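Local coordinates for protein glutathione S-transferase omega-like 2 (Saccharomyces cerevisiae, PDB 5LKB) that acts as a glutathione-dependent thiol transferase, reduces dehydroascorbate and dimethylarsinic acid, and reacts with glutathionyl-(hydro)quinones, at residues R51-I54 with T55-L58; L44-P47 with W48-R51; W328-D331 with A332-Y335; S184-D187 with E188-D191. All blocks are in the same frame, centred on the assembly; numbering follows the deposited sequence.

Along the chain, contact 2 comes first: it turns from the loop after strand 38-42 into helix 47-58. Contact 1 takes over at the shared Arg51 and runs to the helix end, within the beta-alpha-beta unit completed by strand 66-69. Contact 4 closes a tight turn between helices 174-182 and 192-196, and contact 3 closes another where helix 317-329 gives way to helix 331-334. All four are local, and none nests in or crosses another. Leu44 of contact 2 packs on Leu53 of contact 1, while Ala332 and Phe333 of contact 3 lie against Ile54, Ala57 and Leu58, tying the helical C-terminal domain to the thioredoxin-like domain. Contact 4 touches none of the others.

Contact 1. Residues R51-I54 with T55-L58; sequences RTLI and TRAL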
loop_
_atom_site.group_PDB
_atom_site.type_symbol
_atom_site.label_atom_id
_atom_site.label_comp_id
_atom_site.label_asym_id
_atom_site.label_seq_id
_atom_site.Cartn_x
_atom_site.Cartn_y
_atom_site.Cartn_z
ATOM N N ARG A 51 10.248 -8.804 -20.286
ATOM C CA ARG A 51 11.631 -8.722 -20.734
ATOM C C ARG A 51 11.716 -9.047 -22.192
ATOM O O ARG A 51 12.450 -8.388 -22.912
ATOM C CB ARG A 51 12.503 -9.734 -19.994
ATOM C CG ARG A 51 12.588 -9.615 -18.446
ATOM C CD ARG A 51 13.221 -10.885 -17.942
ATOM N NE ARG A 51 13.773 -10.734 -16.604
ATOM C CZ ARG A 51 14.525 -11.646 -16.017
ATOM N NH1 ARG A 51 14.833 -12.763 -16.694
ATOM N NH2 ARG A 51 14.988 -11.427 -14.805
ATOM N N THR A 52 10.963 -10.049 -22.611
ATOM C CA THR A 52 11.070 -10.522 -23.988
ATOM C C THR A 52 10.409 -9.565 -24.963
ATOM O O THR A 52 10.868 -9.456 -26.106
ATOM C CB THR A 52 10.526 -11.949 -24.123
ATOM O OG1 THR A 52 9.116 -12.031 -24.033
ATOM C CG2 THR A 52 11.109 -12.880 -23.099
ATOM N N LEU A 53 9.317 -8.885 -24.564
ATOM C CA LEU A 53 8.687 -7.903 -25.429
ATOM C C LEU A 53 9.611 -6.718 -25.660
ATOM O O LEU A 53 9.747 -6.248 -26.797
ATOM C CB LEU A 53 7.395 -7.420 -24.832
ATOM C CG LEU A 53 6.266 -8.390 -24.751
ATOM C CD1 LEU A 53 5.042 -7.705 -24.082
ATOM C CD2 LEU A 53 5.837 -8.944 -26.102
ATOM N N ILE A 54 10.260 -6.224 -24.611
ATOM C CA ILE A 54 11.165 -5.097 -24.733
ATOM C C ILE A 54 12.309 -5.469 -25.690
ATOM O O ILE A 54 12.689 -4.704 -26.588
ATOM C CB ILE A 54 11.710 -4.649 -23.363
ATOM C CG1 ILE A 54 10.545 -4.092 -22.514
ATOM C CG2 ILE A 54 12.779 -3.596 -23.518
ATOM C CD1 ILE A 54 10.817 -4.112 -21.044
ATOM N N THR A 55 12.876 -6.648 -25.482
ATOM C CA THR A 55 14.025 -7.080 -26.267
ATOM C C THR A 55 13.625 -7.324 -27.717
ATOM O O THR A 55 14.354 -6.917 -28.634
ATOM C CB THR A 55 14.625 -8.329 -25.626
ATOM O OG1 THR A 55 15.030 -8.069 -24.265
ATOM C CG2 THR A 55 15.909 -8.746 -26.350
ATOM N N ARG A 56 12.472 -7.939 -27.945
ATOM C CA ARG A 56 11.934 -8.094 -29.288
ATOM C C ARG A 56 11.839 -6.760 -30.020
ATOM O O ARG A 56 12.166 -6.647 -31.217
ATOM C CB ARG A 56 10.609 -8.869 -29.261
ATOM C CG ARG A 56 9.831 -8.894 -30.580
ATOM C CD ARG A 56 8.678 -9.795 -30.413
ATOM N NE ARG A 56 7.661 -9.716 -31.466
ATOM C CZ ARG A 56 6.546 -8.993 -31.463
ATOM N NH1 ARG A 56 6.211 -8.188 -30.434
ATOM N NH2 ARG A 56 5.691 -9.118 -32.467
ATOM N N ALA A 57 11.347 -5.729 -29.351
ATOM C CA ALA A 57 11.266 -4.425 -29.999
ATOM C C ALA A 57 12.643 -3.831 -30.269
ATOM O O ALA A 57 12.897 -3.337 -31.386
ATOM C CB ALA A 57 10.447 -3.466 -29.140
ATOM N N LEU A 58 13.527 -3.828 -29.281
ATOM C CA LEU A 58 14.819 -3.156 -29.372
ATOM C C LEU A 58 15.660 -3.805 -30.465
ATOM O O LEU A 58 16.454 -3.140 -31.142
ATOM C CB LEU A 58 15.567 -3.228 -28.034
ATOM C CG LEU A 58 15.057 -2.293 -26.911
ATOM C CD1 LEU A 58 15.798 -2.583 -25.608
ATOM C CD2 LEU A 58 15.243 -0.854 -27.222
HETATM O O HOH W 1 7.757 -6.695 -28.656
#
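Arg51 O is gripped twice by Thr55, whose hydroxyl OG1 donates to it at 2.9 Å and whose backbone N reaches the same Arg51 O at 3.1 Å. The two donors come from opposite faces of the carbonyl plane, each somewhat tilted from it. Thr55 manages this because OG1 stands beside its own backbone N (chi1 -59°) and folds back along the helix, while CG2 lies anti to that N. Arg56 N bonds to Thr52 O and Leu58 N to Ile54 O, continuing the alpha-helical ladder. Leu53 O also has two donors: Ala57 N at 3.1 Å and a water at 2.8 Å, which in turn accepts from Arg56 NH1 at 2.8 Å. The Arg56 chain is extended from CG to NE, and a turn about CD-NE (chi4 -95°) sets the guanidinium steeply across the chain, where Ile65 O takes NE and Asp100 O takes NH1. On another side of the helix Ile54 and Leu58 lie side by side, with Ile54 CG2 touching Leu58 CD1 at 3.8 Å; helix 285-304 packs against both. Thr52 OG1 bonds back to Ala49 O. Within the beta-alpha-beta unit, the helix thus buries its threonine hydroxyls by pairing them with carbonyls one turn back, and Arg56 is fixed by uncharged backbone oxygens and water, its positive charge probably eased by the several carbonyl dipoles turned to it.

Contact 2. Residues L44-P47 with W48-R51; sequences LACP and WAHR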
loop_
_atom_site.group_PDB
_atom_site.type_symbol
_atom_site.label_atom_id
_atom_site.label_comp_id
_atom_site.label_asym_id
_atom_site.label_seq_id
_atom_site.Cartn_x
_atom_site.Cartn_y
_atom_site.Cartn_z
ATOM N N LEU A 44 1.068 -9.456 -20.792
ATOM C CA LEU A 44 1.566 -8.106 -20.504
ATOM C C LEU A 44 1.653 -7.797 -19.005
ATOM O O LEU A 44 2.395 -6.879 -18.643
ATOM C CB LEU A 44 0.630 -7.094 -21.147
ATOM C CG LEU A 44 0.655 -6.961 -22.657
ATOM C CD1 LEU A 44 -0.526 -6.217 -23.208
ATOM C CD2 LEU A 44 1.946 -6.257 -23.019
ATOM N N ALA A 45 1.072 -8.608 -18.149
ATOM C CA ALA A 45 1.176 -8.380 -16.706
ATOM C C ALA A 45 2.503 -8.888 -16.142
ATOM O O ALA A 45 2.971 -8.408 -15.086
ATOM C CB ALA A 45 0.057 -9.098 -15.978
ATOM N N CYS A 46 3.108 -9.897 -16.842
ATOM C CA CYS A 46 4.217 -10.662 -16.288
ATOM C C CYS A 46 5.524 -9.933 -16.536
ATOM O O CYS A 46 5.840 -9.652 -17.695
ATOM C CB CYS A 46 4.304 -12.030 -17.003
ATOM S SG CYS A 46 5.765 -12.959 -16.596
ATOM N N PRO A 47 6.356 -9.689 -15.514
ATOM C CA PRO A 47 7.616 -8.984 -15.722
ATOM C C PRO A 47 8.662 -9.833 -16.440
ATOM O O PRO A 47 9.625 -9.287 -16.995
ATOM C CB PRO A 47 8.059 -8.651 -14.278
ATOM C CG PRO A 47 7.515 -9.734 -13.463
ATOM C CD PRO A 47 6.159 -10.027 -14.063
ATOM N N TRP A 48 8.517 -11.150 -16.331
ATOM C CA TRP A 48 9.429 -12.067 -17.017
ATOM C C TRP A 48 9.155 -12.006 -18.512
ATOM O O TRP A 48 10.078 -11.815 -19.334
ATOM C CB TRP A 48 9.227 -13.473 -16.400
ATOM C CG TRP A 48 9.201 -13.535 -14.897
ATOM C CD1 TRP A 48 8.091 -13.650 -14.119
ATOM C CD2 TRP A 48 10.298 -13.341 -13.980
ATOM N NE1 TRP A 48 8.411 -13.553 -12.796
ATOM C CE2 TRP A 48 9.767 -13.398 -12.676
ATOM C CE3 TRP A 48 11.676 -13.182 -14.130
ATOM C CZ2 TRP A 48 10.561 -13.295 -11.552
ATOM C CZ3 TRP A 48 12.462 -13.099 -13.028
ATOM C CH2 TRP A 48 11.896 -13.150 -11.728
ATOM N N ALA A 49 7.881 -12.173 -18.885
ATOM C CA ALA A 49 7.495 -12.048 -20.292
ATOM C C ALA A 49 7.767 -10.649 -20.817
ATOM O O ALA A 49 8.129 -10.459 -21.981
ATOM C CB ALA A 49 6.022 -12.420 -20.444
ATOM N N HIS A 50 7.603 -9.625 -19.968
ATOM C CA HIS A 50 7.844 -8.269 -20.397
ATOM C C HIS A 50 9.283 -8.116 -20.901
ATOM O O HIS A 50 9.536 -7.374 -21.808
ATOM C CB HIS A 50 7.471 -7.295 -19.256
ATOM C CG HIS A 50 7.378 -5.852 -19.653
ATOM N ND1 HIS A 50 7.034 -4.858 -18.733
ATOM C CD2 HIS A 50 7.493 -5.246 -20.854
ATOM C CE1 HIS A 50 6.974 -3.707 -19.371
ATOM N NE2 HIS A 50 7.237 -3.916 -20.661
ATOM N N ARG A 51 10.248 -8.804 -20.286
ATOM C CA ARG A 51 11.631 -8.722 -20.734
ATOM C C ARG A 51 11.716 -9.047 -22.192
ATOM O O ARG A 51 12.450 -8.388 -22.912
ATOM C CB ARG A 51 12.503 -9.734 -19.994
ATOM C CG ARG A 51 12.588 -9.615 -18.446
ATOM C CD ARG A 51 13.221 -10.885 -17.942
ATOM N NE ARG A 51 13.773 -10.734 -16.604
ATOM C CZ ARG A 51 14.525 -11.646 -16.017
ATOM N NH1 ARG A 51 14.833 -12.763 -16.694
ATOM N NH2 ARG A 51 14.988 -11.427 -14.805
#
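Cys46 accepts through its sulfur from Ala49 N, SG to N 3.2 Å, in an almost straight bond (176° at the hydrogen). With SG anti to the backbone N (chi1 171°), the sulfur swings over the first turn of the helix, and Cys46 serves as N-cap. Backbone bonds follow: His50 N donates to Cys46 O at 2.9 Å, and Arg51 N to Pro47 O more weakly. Pro47 O also receives the hydroxyl of Thr292, while the His50 ring is held by Arg296 and Thr336. Aromatic contacts involve the Trp48 indole. The Cys46 sulfur meets it at the edge, near the ring plane, SG to CD1 3.5 Å, as a sulfur-aromatic contact. Pro47 CG sits over one face of the five-membered ring in a CH-pi contact, 4.1 Å from its centroid. Trp48 CE3 lies above the centre of the Arg51 guanidinium, 3.7 Å from its plane. Apolar packing adds Cys46 CB on Ala49 CB at 3.9 Å. An alanine in place of Cys46 would remove the nucleophilic sulfur and would probably leave Ala49 N without its cap and take the sulfur contact from the indole edge at CD1. A nucleophilic cysteine at the N-cap of the helix after the first strand is the active-site arrangement of the thioredoxin fold, and a proline directly after it, as in this Xi-class glutathione transferase of the omega family, recalls glutaredoxins.

Contact 3. Residues W328-D331 with A332-Y335; sequences WNYD and AFRY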
loop_
_atom_site.group_PDB
_atom_site.type_symbol
_atom_site.label_atom_id
_atom_site.label_comp_id
_atom_site.label_asym_id
_atom_site.label_seq_id
_atom_site.Cartn_x
_atom_site.Cartn_y
_atom_site.Cartn_z
ATOM N N TRP A 328 9.592 6.900 -20.587
ATOM C CA TRP A 328 9.101 7.990 -21.434
ATOM C C TRP A 328 9.890 8.162 -22.703
ATOM O O TRP A 328 9.345 8.653 -23.695
ATOM C CB TRP A 328 9.058 9.308 -20.676
ATOM C CG TRP A 328 8.041 9.306 -19.543
ATOM C CD1 TRP A 328 8.311 9.202 -18.222
ATOM C CD2 TRP A 328 6.614 9.431 -19.655
ATOM N NE1 TRP A 328 7.136 9.235 -17.472
ATOM C CE2 TRP A 328 6.076 9.366 -18.328
ATOM C CE3 TRP A 328 5.730 9.552 -20.747
ATOM C CZ2 TRP A 328 4.705 9.493 -18.089
ATOM C CZ3 TRP A 328 4.370 9.652 -20.505
ATOM C CH2 TRP A 328 3.878 9.625 -19.184
ATOM N N ASN A 329 11.166 7.805 -22.668
ATOM C CA ASN A 329 12.064 8.188 -23.743
ATOM C C ASN A 329 12.420 7.034 -24.661
ATOM O O ASN A 329 13.059 7.267 -25.706
ATOM C CB ASN A 329 13.331 8.888 -23.232
ATOM C CG ASN A 329 13.018 10.249 -22.669
ATOM O OD1 ASN A 329 12.173 10.952 -23.247
ATOM N ND2 ASN A 329 13.638 10.615 -21.558
ATOM N N TYR A 330 12.002 5.805 -24.356
ATOM C CA TYR A 330 12.259 4.634 -25.203
ATOM C C TYR A 330 10.942 3.932 -25.511
ATOM O O TYR A 330 10.332 3.338 -24.617
ATOM C CB TYR A 330 13.206 3.675 -24.507
ATOM C CG TYR A 330 14.581 4.210 -24.312
ATOM C CD1 TYR A 330 14.887 5.182 -23.402
ATOM C CD2 TYR A 330 15.630 3.705 -25.095
ATOM C CE1 TYR A 330 16.176 5.670 -23.250
ATOM C CE2 TYR A 330 16.913 4.180 -24.932
ATOM C CZ TYR A 330 17.192 5.145 -24.042
ATOM O OH TYR A 330 18.489 5.624 -23.900
ATOM N N ASP A 331 10.508 3.979 -26.768
ATOM C CA ASP A 331 9.219 3.405 -27.128
ATOM C C ASP A 331 9.138 1.903 -26.820
ATOM O O ASP A 331 8.038 1.386 -26.576
ATOM C CB ASP A 331 8.930 3.587 -28.616
ATOM C CG ASP A 331 8.669 5.036 -29.005
ATOM O OD1 ASP A 331 8.543 5.904 -28.118
ATOM O OD2 ASP A 331 8.625 5.239 -30.241
ATOM N N ALA A 332 10.264 1.173 -26.896
ATOM C CA ALA A 332 10.237 -0.274 -26.618
ATOM C C ALA A 332 9.751 -0.558 -25.209
ATOM O O ALA A 332 9.207 -1.635 -24.971
ATOM C CB ALA A 332 11.620 -0.893 -26.773
ATOM N N PHE A 333 10.016 0.377 -24.294
ATOM C CA PHE A 333 9.572 0.279 -22.908
ATOM C C PHE A 333 8.133 0.781 -22.757
ATOM O O PHE A 333 7.240 0.023 -22.351
ATOM C CB PHE A 333 10.552 1.028 -22.012
ATOM C CG PHE A 333 11.925 0.388 -21.889
ATOM C CD1 PHE A 333 12.886 0.552 -22.892
ATOM C CD2 PHE A 333 12.264 -0.395 -20.810
ATOM C CE1 PHE A 333 14.176 -0.003 -22.754
ATOM C CE2 PHE A 333 13.554 -0.930 -20.668
ATOM C CZ PHE A 333 14.508 -0.757 -21.679
ATOM N N ARG A 334 7.873 2.037 -23.173
ATOM C CA ARG A 334 6.543 2.606 -22.947
ATOM C C ARG A 334 5.461 1.723 -23.554
ATOM O O ARG A 334 4.437 1.446 -22.920
ATOM C CB ARG A 334 6.477 3.980 -23.605
ATOM C CG ARG A 334 5.233 4.712 -23.355
ATOM C CD ARG A 334 5.505 6.077 -23.968
ATOM N NE ARG A 334 4.421 7.019 -23.827
ATOM C CZ ARG A 334 4.536 8.315 -24.159
ATOM N NH1 ARG A 334 5.686 8.810 -24.661
ATOM N NH2 ARG A 334 3.513 9.115 -24.000
ATOM N N TYR A 335 5.652 1.324 -24.821
ATOM C CA TYR A 335 4.556 0.718 -25.577
ATOM C C TYR A 335 4.459 -0.776 -25.400
ATOM O O TYR A 335 3.546 -1.409 -25.952
ATOM C CB TYR A 335 4.593 1.160 -27.055
ATOM C CG TYR A 335 4.391 2.656 -27.161
ATOM C CD1 TYR A 335 3.187 3.229 -26.815
ATOM C CD2 TYR A 335 5.423 3.490 -27.504
ATOM C CE1 TYR A 335 2.979 4.638 -26.870
ATOM C CE2 TYR A 335 5.231 4.894 -27.551
ATOM C CZ TYR A 335 4.005 5.433 -27.218
ATOM O OH TYR A 335 3.761 6.798 -27.246
#
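Tyr330 O takes both Phe333 N and Arg334 N, marking Tyr330 as the N-cap of the short helix 331-334 that follows a break after helix 317-329 in the glutathione transferase C-terminal domain. The two donors differ: Arg334 N lies in the carbonyl plane at 3.1 Å from Tyr330 O with a nearly straight bond, whereas Phe333 N sits well above that plane and is more bent. Tyr335 N then closes the turn on Asp331 O. Packing is close on the inner side, where Tyr330 CB meets Phe333 CD1 at 3.5 Å and the Phe333 ring lies edge-to-face with Tyr291, while Ala332 rests on Ala57 and Leu58. The outer side is the solvent side, where Asp331 and Tyr335 are exposed and merely lie along one another: Asp331 CB in the plane of the phenol at its edge and Asp331 OD1 3.5 Å from Tyr335 CE2, with carboxylate and ring planes 74° apart. Arg334, its CG anti to the backbone N (chi1 -175°) and its chain extended, passes CG over the Tyr335 ring and reaches the Trp328 edge, Arg334 NH2 to Trp328 CZ3 3.6 Å. Replacing Arg334 by an alanine would probably open a gap between indole and phenol and take the support from one face of the Tyr335 ring. The guanidinium has Trp328 CE3 3.8 Å above one face and Tyr335 OH 3.4 Å above the other.

Contact 4. Residues S184-D187 with E188-D191; sequences SAFD and EFVD
The rings of Phe186 and Phe189 approach obliquely and touch lightly, Phe186 CD1 to Phe189 CD2 4.3 Å. Over one face of the Phe189 ring, above its centre, lies Glu188 CB, 4.0 Å from the plane; the same ring also comes near Phe186 O, at 3.7 Å from CD2. The Phe186 ring itself is buried against Leu61 and Val64, while Phe189 lies toward the outside beside Lys35. Between the two residues the backbone is pinned by Phe189 N donating to Phe186 O at 2.9 Å, from well above the carbonyl plane. Glu188 N donates a hydrogen bond to a water at 3.0 Å. That water donates to Ala185 O and to Glu188 OE1, each 2.6 Å away. Glu188 CG stands beside the backbone N (chi1 -61°), which keeps the otherwise extended chain on the side of the shared water, and the carboxylate completes a small bridge round the turn. Val190 covers the other end: its CG2, set between the backbone N and the carbonyl carbon, rests 3.7 Å from Asp187 O, while its CG1 lies near Phe186 O. Lys195 of the next helix packs on both Val190 and Asp187. With Asp187 N bonded to Ser184 O two residues earlier, the i to i+3 bonds make this a 3-10 turn, joining helix 174-182 of the thioredoxin-like domain to helix 192-196, consistent with the linker to the all-helical domain of glutathione transferases.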
loop_
_atom_site.group_PDB
_atom_site.type_symbol
_atom_site.label_atom_id
_atom_site.label_comp_id
_atom_site.label_asym_id
_atom_site.label_seq_id
_atom_site.Cartn_x
_atom_site.Cartn_y
_atom_site.Cartn_z
ATOM N N SER A 184 23.112 -13.380 -32.668
ATOM C CA SER A 184 23.132 -13.151 -34.101
ATOM C C SER A 184 22.077 -13.958 -34.848
ATOM O O SER A 184 21.950 -13.777 -36.075
ATOM C CB SER A 184 24.527 -13.482 -34.718
ATOM O OG SER A 184 24.799 -14.847 -34.551
ATOM N N ALA A 185 21.342 -14.833 -34.180
ATOM C CA ALA A 185 20.457 -15.790 -34.845
ATOM C C ALA A 185 19.561 -15.189 -35.916
ATOM O O ALA A 185 19.411 -15.765 -36.999
ATOM C CB ALA A 185 19.601 -16.549 -33.832
ATOM N N PHE A 186 18.969 -14.019 -35.678
ATOM C CA PHE A 186 17.945 -13.525 -36.589
ATOM C C PHE A 186 18.466 -12.369 -37.445
ATOM O O PHE A 186 17.688 -11.640 -38.080
ATOM C CB PHE A 186 16.658 -13.173 -35.799
ATOM C CG PHE A 186 15.904 -14.397 -35.310
ATOM C CD1 PHE A 186 14.973 -15.044 -36.082
ATOM C CD2 PHE A 186 16.028 -14.820 -33.973
ATOM C CE1 PHE A 186 14.252 -16.184 -35.589
ATOM C CE2 PHE A 186 15.367 -15.899 -33.513
ATOM C CZ PHE A 186 14.440 -16.578 -34.289
ATOM N N ASP A 187 19.798 -12.198 -37.497
ATOM C CA ASP A 187 20.389 -11.000 -38.080
ATOM C C ASP A 187 20.077 -10.872 -39.569
ATOM O O ASP A 187 20.002 -9.759 -40.084
ATOM C CB ASP A 187 21.915 -11.004 -37.936
ATOM C CG ASP A 187 22.398 -10.628 -36.548
ATOM O OD1 ASP A 187 21.549 -10.328 -35.672
ATOM O OD2 ASP A 187 23.636 -10.631 -36.333
ATOM N N GLU A 188 19.903 -11.997 -40.261
ATOM C CA GLU A 188 19.587 -11.962 -41.685
ATOM C C GLU A 188 18.230 -11.353 -41.971
ATOM O O GLU A 188 17.944 -11.018 -43.130
ATOM C CB GLU A 188 19.541 -13.385 -42.252
ATOM C CG GLU A 188 20.780 -14.243 -42.185
ATOM C CD GLU A 188 20.412 -15.727 -42.387
ATOM O OE1 GLU A 188 19.766 -16.352 -41.474
ATOM O OE2 GLU A 188 20.733 -16.272 -43.478
ATOM N N PHE A 189 17.382 -11.185 -40.955
ATOM C CA PHE A 189 15.990 -10.779 -41.158
ATOM C C PHE A 189 15.637 -9.406 -40.586
ATOM O O PHE A 189 14.459 -9.004 -40.634
ATOM C CB PHE A 189 15.074 -11.859 -40.615
ATOM C CG PHE A 189 15.456 -13.271 -41.059
ATOM C CD1 PHE A 189 15.234 -13.701 -42.354
ATOM C CD2 PHE A 189 16.038 -14.178 -40.171
ATOM C CE1 PHE A 189 15.576 -15.004 -42.746
ATOM C CE2 PHE A 189 16.363 -15.479 -40.555
ATOM C CZ PHE A 189 16.160 -15.883 -41.874
ATOM N N VAL A 190 16.624 -8.673 -40.091
ATOM C CA VAL A 190 16.405 -7.347 -39.515
ATOM C C VAL A 190 17.205 -6.316 -40.314
ATOM O O VAL A 190 18.063 -6.660 -41.124
ATOM C CB VAL A 190 16.766 -7.280 -38.014
ATOM C CG1 VAL A 190 16.035 -8.361 -37.256
ATOM C CG2 VAL A 190 18.272 -7.421 -37.763
ATOM N N ASP A 191 16.921 -5.037 -40.071
ATOM C CA ASP A 191 17.736 -3.989 -40.678
ATOM C C ASP A 191 19.058 -3.826 -39.915
ATOM O O ASP A 191 19.242 -4.327 -38.793
ATOM C CB ASP A 191 16.957 -2.673 -40.797
HETATM O O HOH W 2 19.973 -14.885 -39.338
#